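Local coordinates for protein pullulanase (Klebsiella oxytoca, PDB 2YOC) that hydrolyses alpha-1,6-glucosidic linkages in pullulan and branched dextrins, and is probably exported by a type 2 secretion system, at residues 767-781 with 794-808. Numbering follows the deposited sequence.
Sequences HLADLTRLGMAGNLA and KGSEIDYNGAPGGYA. With SO4 (sulfate ion), chain R.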
loop_
_atom_site.group_PDB
_atom_site.type_symbol
_atom_site.label_atom_id
_atom_site.label_comp_id
_atom_site.label_asym_id
_atom_site.label_seq_id
_atom_site.Cartn_x
_atom_site.Cartn_y
_atom_site.Cartn_z
ATOM N N HIS B 767 -9.274 8.981 7.240
ATOM C CA HIS B 767 -8.012 9.515 6.746
ATOM C C HIS B 767 -7.758 10.921 7.260
ATOM O O HIS B 767 -6.602 11.300 7.455
ATOM C CB HIS B 767 -7.940 9.467 5.221
ATOM C CG HIS B 767 -6.585 9.827 4.690
ATOM N ND1 HIS B 767 -6.379 10.996 3.975
ATOM C CD2 HIS B 767 -5.396 9.190 4.833
ATOM C CE1 HIS B 767 -5.091 11.014 3.666
ATOM N NE2 HIS B 767 -4.460 9.940 4.144
ATOM N N LEU B 768 -8.817 11.682 7.504
ATOM C CA LEU B 768 -8.685 13.028 8.066
ATOM C C LEU B 768 -8.267 12.927 9.550
ATOM O O LEU B 768 -7.498 13.757 10.026
ATOM C CB LEU B 768 -9.990 13.825 7.904
ATOM C CG LEU B 768 -10.523 13.997 6.466
ATOM C CD1 LEU B 768 -12.019 14.209 6.461
ATOM C CD2 LEU B 768 -9.833 15.131 5.743
ATOM N N ALA B 769 -8.746 11.880 10.255
ATOM C CA ALA B 769 -8.394 11.589 11.647
ATOM C C ALA B 769 -6.904 11.268 11.696
ATOM O O ALA B 769 -6.179 11.813 12.538
ATOM C CB ALA B 769 -9.198 10.404 12.161
ATOM N N ASP B 770 -6.445 10.429 10.751
ATOM C CA ASP B 770 -5.050 10.043 10.598
ATOM C C ASP B 770 -4.164 11.282 10.428
ATOM O O ASP B 770 -3.156 11.404 11.137
ATOM C CB ASP B 770 -4.879 9.099 9.404
ATOM C CG ASP B 770 -5.227 7.630 9.619
ATOM O OD1 ASP B 770 -5.653 7.268 10.746
ATOM O OD2 ASP B 770 -5.046 6.840 8.668
ATOM N N LEU B 771 -4.566 12.224 9.540
ATOM C CA LEU B 771 -3.805 13.454 9.299
ATOM C C LEU B 771 -3.827 14.369 10.512
ATOM O O LEU B 771 -2.774 14.892 10.878
ATOM C CB LEU B 771 -4.247 14.190 8.020
ATOM C CG LEU B 771 -3.843 13.581 6.643
ATOM C CD1 LEU B 771 -4.605 14.239 5.518
ATOM C CD2 LEU B 771 -2.354 13.708 6.365
ATOM N N THR B 772 -4.988 14.501 11.182
ATOM C CA THR B 772 -5.114 15.308 12.399
ATOM C C THR B 772 -4.173 14.799 13.513
ATOM O O THR B 772 -3.365 15.565 14.032
ATOM C CB THR B 772 -6.590 15.415 12.811
ATOM O OG1 THR B 772 -7.303 15.986 11.708
ATOM C CG2 THR B 772 -6.808 16.265 14.081
ATOM N N ARG B 773 -4.248 13.496 13.833
ATOM C CA ARG B 773 -3.410 12.858 14.855
ATOM C C ARG B 773 -1.942 13.150 14.579
ATOM O O ARG B 773 -1.263 13.731 15.424
ATOM C CB ARG B 773 -3.679 11.340 14.910
ATOM C CG ARG B 773 -5.027 10.988 15.581
ATOM C CD ARG B 773 -5.194 9.507 15.844
ATOM N NE ARG B 773 -5.475 8.776 14.612
ATOM C CZ ARG B 773 -6.672 8.313 14.283
ATOM N NH1 ARG B 773 -7.701 8.474 15.108
ATOM N NH2 ARG B 773 -6.847 7.665 13.136
ATOM N N LEU B 774 -1.483 12.840 13.356
ATOM C CA LEU B 774 -0.115 13.090 12.944
ATOM C C LEU B 774 0.300 14.559 13.233
ATOM O O LEU B 774 1.377 14.788 13.808
ATOM C CB LEU B 774 0.037 12.734 11.464
ATOM C CG LEU B 774 1.440 12.753 10.883
ATOM C CD1 LEU B 774 2.424 11.945 11.728
ATOM C CD2 LEU B 774 1.428 12.243 9.477
ATOM N N GLY B 775 -0.594 15.507 12.890
ATOM C CA GLY B 775 -0.415 16.930 13.132
ATOM C C GLY B 775 -0.314 17.234 14.618
ATOM O O GLY B 775 0.626 17.914 15.051
HETATM N N MSE B 776 -1.257 16.682 15.434
HETATM C CA MSE B 776 -1.255 16.858 16.895
HETATM C C MSE B 776 0.063 16.365 17.518
HETATM O O MSE B 776 0.485 16.906 18.541
HETATM C CB MSE B 776 -2.439 16.150 17.525
HETATM C CG MSE B 776 -3.747 16.752 17.092
HETATM SE SE MSE B 776 -5.187 16.210 18.216
HETATM C CE MSE B 776 -4.699 17.196 19.891
ATOM N N ALA B 777 0.729 15.381 16.864
ATOM C CA ALA B 777 2.007 14.851 17.299
ATOM C C ALA B 777 3.172 15.557 16.560
ATOM O O ALA B 777 4.253 14.989 16.377
ATOM C CB ALA B 777 2.048 13.346 17.100
ATOM N N GLY B 778 2.933 16.804 16.160
ATOM C CA GLY B 778 3.923 17.646 15.496
ATOM C C GLY B 778 4.330 17.274 14.087
ATOM O O GLY B 778 5.472 17.519 13.709
ATOM N N ASN B 779 3.411 16.685 13.295
ATOM C CA ASN B 779 3.623 16.296 11.887
ATOM C C ASN B 779 5.039 15.774 11.531
ATOM O O ASN B 779 5.708 16.297 10.641
ATOM C CB ASN B 779 3.152 17.417 10.947
ATOM C CG ASN B 779 2.708 16.867 9.629
ATOM O OD1 ASN B 779 1.653 16.238 9.504
ATOM N ND2 ASN B 779 3.542 17.005 8.644
ATOM N N LEU B 780 5.479 14.752 12.244
ATOM C CA LEU B 780 6.812 14.179 12.072
ATOM C C LEU B 780 6.893 13.086 11.007
ATOM O O LEU B 780 5.995 12.277 10.888
ATOM C CB LEU B 780 7.349 13.673 13.418
ATOM C CG LEU B 780 7.379 14.698 14.560
ATOM C CD1 LEU B 780 7.779 14.048 15.873
ATOM C CD2 LEU B 780 8.312 15.846 14.262
ATOM N N ALA B 781 7.976 13.049 10.261
ATOM C CA ALA B 781 8.188 12.075 9.206
ATOM C C ALA B 781 8.437 10.681 9.745
ATOM O O ALA B 781 8.188 9.712 9.039
ATOM C CB ALA B 781 9.373 12.504 8.363
ATOM N N LYS B 794 4.698 5.102 9.281
ATOM C CA LYS B 794 5.510 6.268 9.627
ATOM C C LYS B 794 4.704 7.470 9.168
ATOM O O LYS B 794 3.891 7.344 8.251
ATOM C CB LYS B 794 6.832 6.287 8.838
ATOM C CG LYS B 794 7.965 5.478 9.424
ATOM C CD LYS B 794 9.169 5.643 8.513
ATOM C CE LYS B 794 10.215 4.577 8.693
ATOM N NZ LYS B 794 11.190 4.561 7.571
ATOM N N GLY B 795 4.960 8.623 9.755
ATOM C CA GLY B 795 4.266 9.842 9.364
ATOM C C GLY B 795 4.411 10.185 7.893
ATOM O O GLY B 795 3.445 10.618 7.258
ATOM N N SER B 796 5.624 9.967 7.349
ATOM C CA SER B 796 5.963 10.215 5.950
ATOM C C SER B 796 5.215 9.264 5.021
ATOM O O SER B 796 5.017 9.595 3.856
ATOM C CB SER B 796 7.469 10.100 5.732
ATOM O OG SER B 796 8.043 8.920 6.288
ATOM N N GLU B 797 4.780 8.094 5.543
ATOM C CA GLU B 797 4.052 7.068 4.795
ATOM C C GLU B 797 2.560 7.404 4.698
ATOM O O GLU B 797 1.875 6.722 3.949
ATOM C CB GLU B 797 4.248 5.680 5.445
ATOM C CG GLU B 797 5.447 4.894 4.972
ATOM C CD GLU B 797 5.960 3.850 5.948
ATOM O OE1 GLU B 797 5.166 3.356 6.782
ATOM O OE2 GLU B 797 7.164 3.516 5.869
ATOM N N ILE B 798 2.032 8.373 5.502
ATOM C CA ILE B 798 0.606 8.777 5.474
ATOM C C ILE B 798 0.496 9.797 4.406
ATOM O O ILE B 798 1.174 10.808 4.483
ATOM C CB ILE B 798 0.104 9.354 6.828
ATOM C CG1 ILE B 798 0.133 8.321 7.939
ATOM C CG2 ILE B 798 -1.269 10.054 6.712
ATOM C CD1 ILE B 798 -0.840 7.132 7.820
ATOM N N ASP B 799 -0.312 9.549 3.395
ATOM C CA ASP B 799 -0.464 10.471 2.252
ATOM C C ASP B 799 -1.196 11.783 2.591
ATOM O O ASP B 799 -2.071 11.807 3.454
ATOM C CB ASP B 799 -1.160 9.730 1.094
ATOM C CG ASP B 799 -1.595 10.591 -0.055
ATOM O OD1 ASP B 799 -2.705 11.175 0.029
ATOM O OD2 ASP B 799 -0.823 10.702 -1.030
ATOM N N TYR B 800 -0.833 12.854 1.882
ATOM C CA TYR B 800 -1.506 14.144 1.901
ATOM C C TYR B 800 -1.512 14.704 0.488
ATOM O O TYR B 800 -0.608 15.450 0.103
ATOM C CB TYR B 800 -0.901 15.123 2.903
ATOM C CG TYR B 800 -1.525 16.502 2.805
ATOM C CD1 TYR B 800 -2.831 16.736 3.239
ATOM C CD2 TYR B 800 -0.808 17.579 2.290
ATOM C CE1 TYR B 800 -3.407 18.008 3.153
ATOM C CE2 TYR B 800 -1.379 18.846 2.178
ATOM C CZ TYR B 800 -2.673 19.060 2.623
ATOM O OH TYR B 800 -3.204 20.323 2.545
ATOM N N ASN B 801 -2.510 14.302 -0.302
ATOM C CA ASN B 801 -2.673 14.725 -1.701
ATOM C C ASN B 801 -1.440 14.411 -2.563
ATOM O O ASN B 801 -0.998 15.264 -3.354
ATOM C CB ASN B 801 -3.042 16.223 -1.807
ATOM C CG ASN B 801 -4.178 16.720 -0.940
ATOM O OD1 ASN B 801 -5.050 15.965 -0.503
ATOM N ND2 ASN B 801 -4.217 18.038 -0.737
ATOM N N GLY B 802 -0.885 13.213 -2.381
ATOM C CA GLY B 802 0.278 12.781 -3.150
ATOM C C GLY B 802 1.594 13.013 -2.444
ATOM O O GLY B 802 2.618 12.403 -2.781
ATOM N N ALA B 803 1.566 13.877 -1.437
ATOM C CA ALA B 803 2.729 14.215 -0.636
ATOM C C ALA B 803 2.822 13.383 0.646
ATOM O O ALA B 803 1.786 12.937 1.174
ATOM C CB ALA B 803 2.682 15.695 -0.280
ATOM N N PRO B 804 4.064 13.196 1.194
ATOM C CA PRO B 804 4.203 12.553 2.510
ATOM C C PRO B 804 3.561 13.499 3.532
ATOM O O PRO B 804 3.864 14.697 3.538
ATOM C CB PRO B 804 5.722 12.502 2.705
ATOM C CG PRO B 804 6.287 12.703 1.379
ATOM C CD PRO B 804 5.380 13.641 0.711
ATOM N N GLY B 805 2.623 12.981 4.313
ATOM C CA GLY B 805 1.896 13.751 5.320
ATOM C C GLY B 805 2.843 14.360 6.308
ATOM O O GLY B 805 2.986 15.582 6.351
ATOM N N GLY B 806 3.537 13.494 7.035
ATOM C CA GLY B 806 4.554 13.908 7.993
ATOM C C GLY B 806 5.826 14.234 7.252
ATOM O O GLY B 806 6.141 13.558 6.272
ATOM N N TYR B 807 6.542 15.280 7.688
ATOM C CA TYR B 807 7.777 15.722 7.018
ATOM C C TYR B 807 8.871 16.228 7.933
ATOM O O TYR B 807 10.022 16.333 7.476
ATOM C CB TYR B 807 7.498 16.805 5.937
ATOM C CG TYR B 807 6.838 18.061 6.452
ATOM C CD1 TYR B 807 7.590 19.100 6.980
ATOM C CD2 TYR B 807 5.458 18.232 6.364
ATOM C CE1 TYR B 807 6.982 20.264 7.449
ATOM C CE2 TYR B 807 4.842 19.408 6.796
ATOM C CZ TYR B 807 5.608 20.424 7.330
ATOM O OH TYR B 807 4.992 21.577 7.752
ATOM N N ALA B 808 8.502 16.610 9.186
ATOM C CA ALA B 808 9.413 17.238 10.127
ATOM C C ALA B 808 10.312 16.323 10.913
ATOM O O ALA B 808 9.978 15.150 11.105
ATOM C CB ALA B 808 8.637 18.132 11.063
HETATM S S SO4 R . -2.364 5.922 4.046
HETATM O O1 SO4 R . -2.655 7.170 3.290
HETATM O O2 SO4 R . -0.935 5.797 4.275
HETATM O O3 SO4 R . -2.772 4.760 3.260
HETATM O O4 SO4 R . -3.095 5.936 5.355
#
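Leu-771 CD1 lies 3.8 Å from Tyr-800 CD1, at the ring edge and near its plane, while one face of that ring carries Asn-801 ND2, offset toward the rim. The His-767 ring is carried toward Asp-799 O by a first torsion that sets CG anti to the backbone N (chi1 -172°), and it meets that oxygen with its edge, near the ring plane. The amide plane of Asn-779 is turned 60° from the Tyr-807 ring, with ND2 3.2 Å from Tyr-807 CD2. These groups join helix 762-776, one of the helices between barrel strands 718-720 and 814-816, to the hairpin segment that leads into strand 814-816 of the (beta/alpha)8 barrel, of the alpha-amylase type. A Schellman motif, with Gly-778 as C' at positive phi, ends the helix: Asn-779 N bonds to Leu-774 O and Gly-778 N to Gly-775 O. Just beyond, Asn-779 bonds through both side chain and backbone. Its ND2 donates to Gly-805 O at 2.8 Å, with the acceptor in the amide plane; that oxygen also receives Arg-723 NE. Its carbonyl O accepts twice, Ala-808 N lying in the carbonyl plane and Tyr-807 N 45° above it. Ala-781 N then returns a bond of 3.0 Å to Ala-808 O, completing a single beta bridge between Leu-780 and Ala-808. Between helix and hairpin, Leu-771 CD2 packs on Ile-798 CG2 at 3.8 Å as the two side chains run antiparallel alongside one another. Leu-774 CD2 lies against Gly-795 O and Gly-806 N, which themselves are hydrogen-bonded. The type I' turn from Tyr-800 to Ala-803 closes the hairpin, and Tyr-800 OH bonds to Asp-726 OD2 of helix 722-729. At the far end, Ser-796 grips Ala-781 O twice, through its backbone N and, at 2.9 Å, through OG.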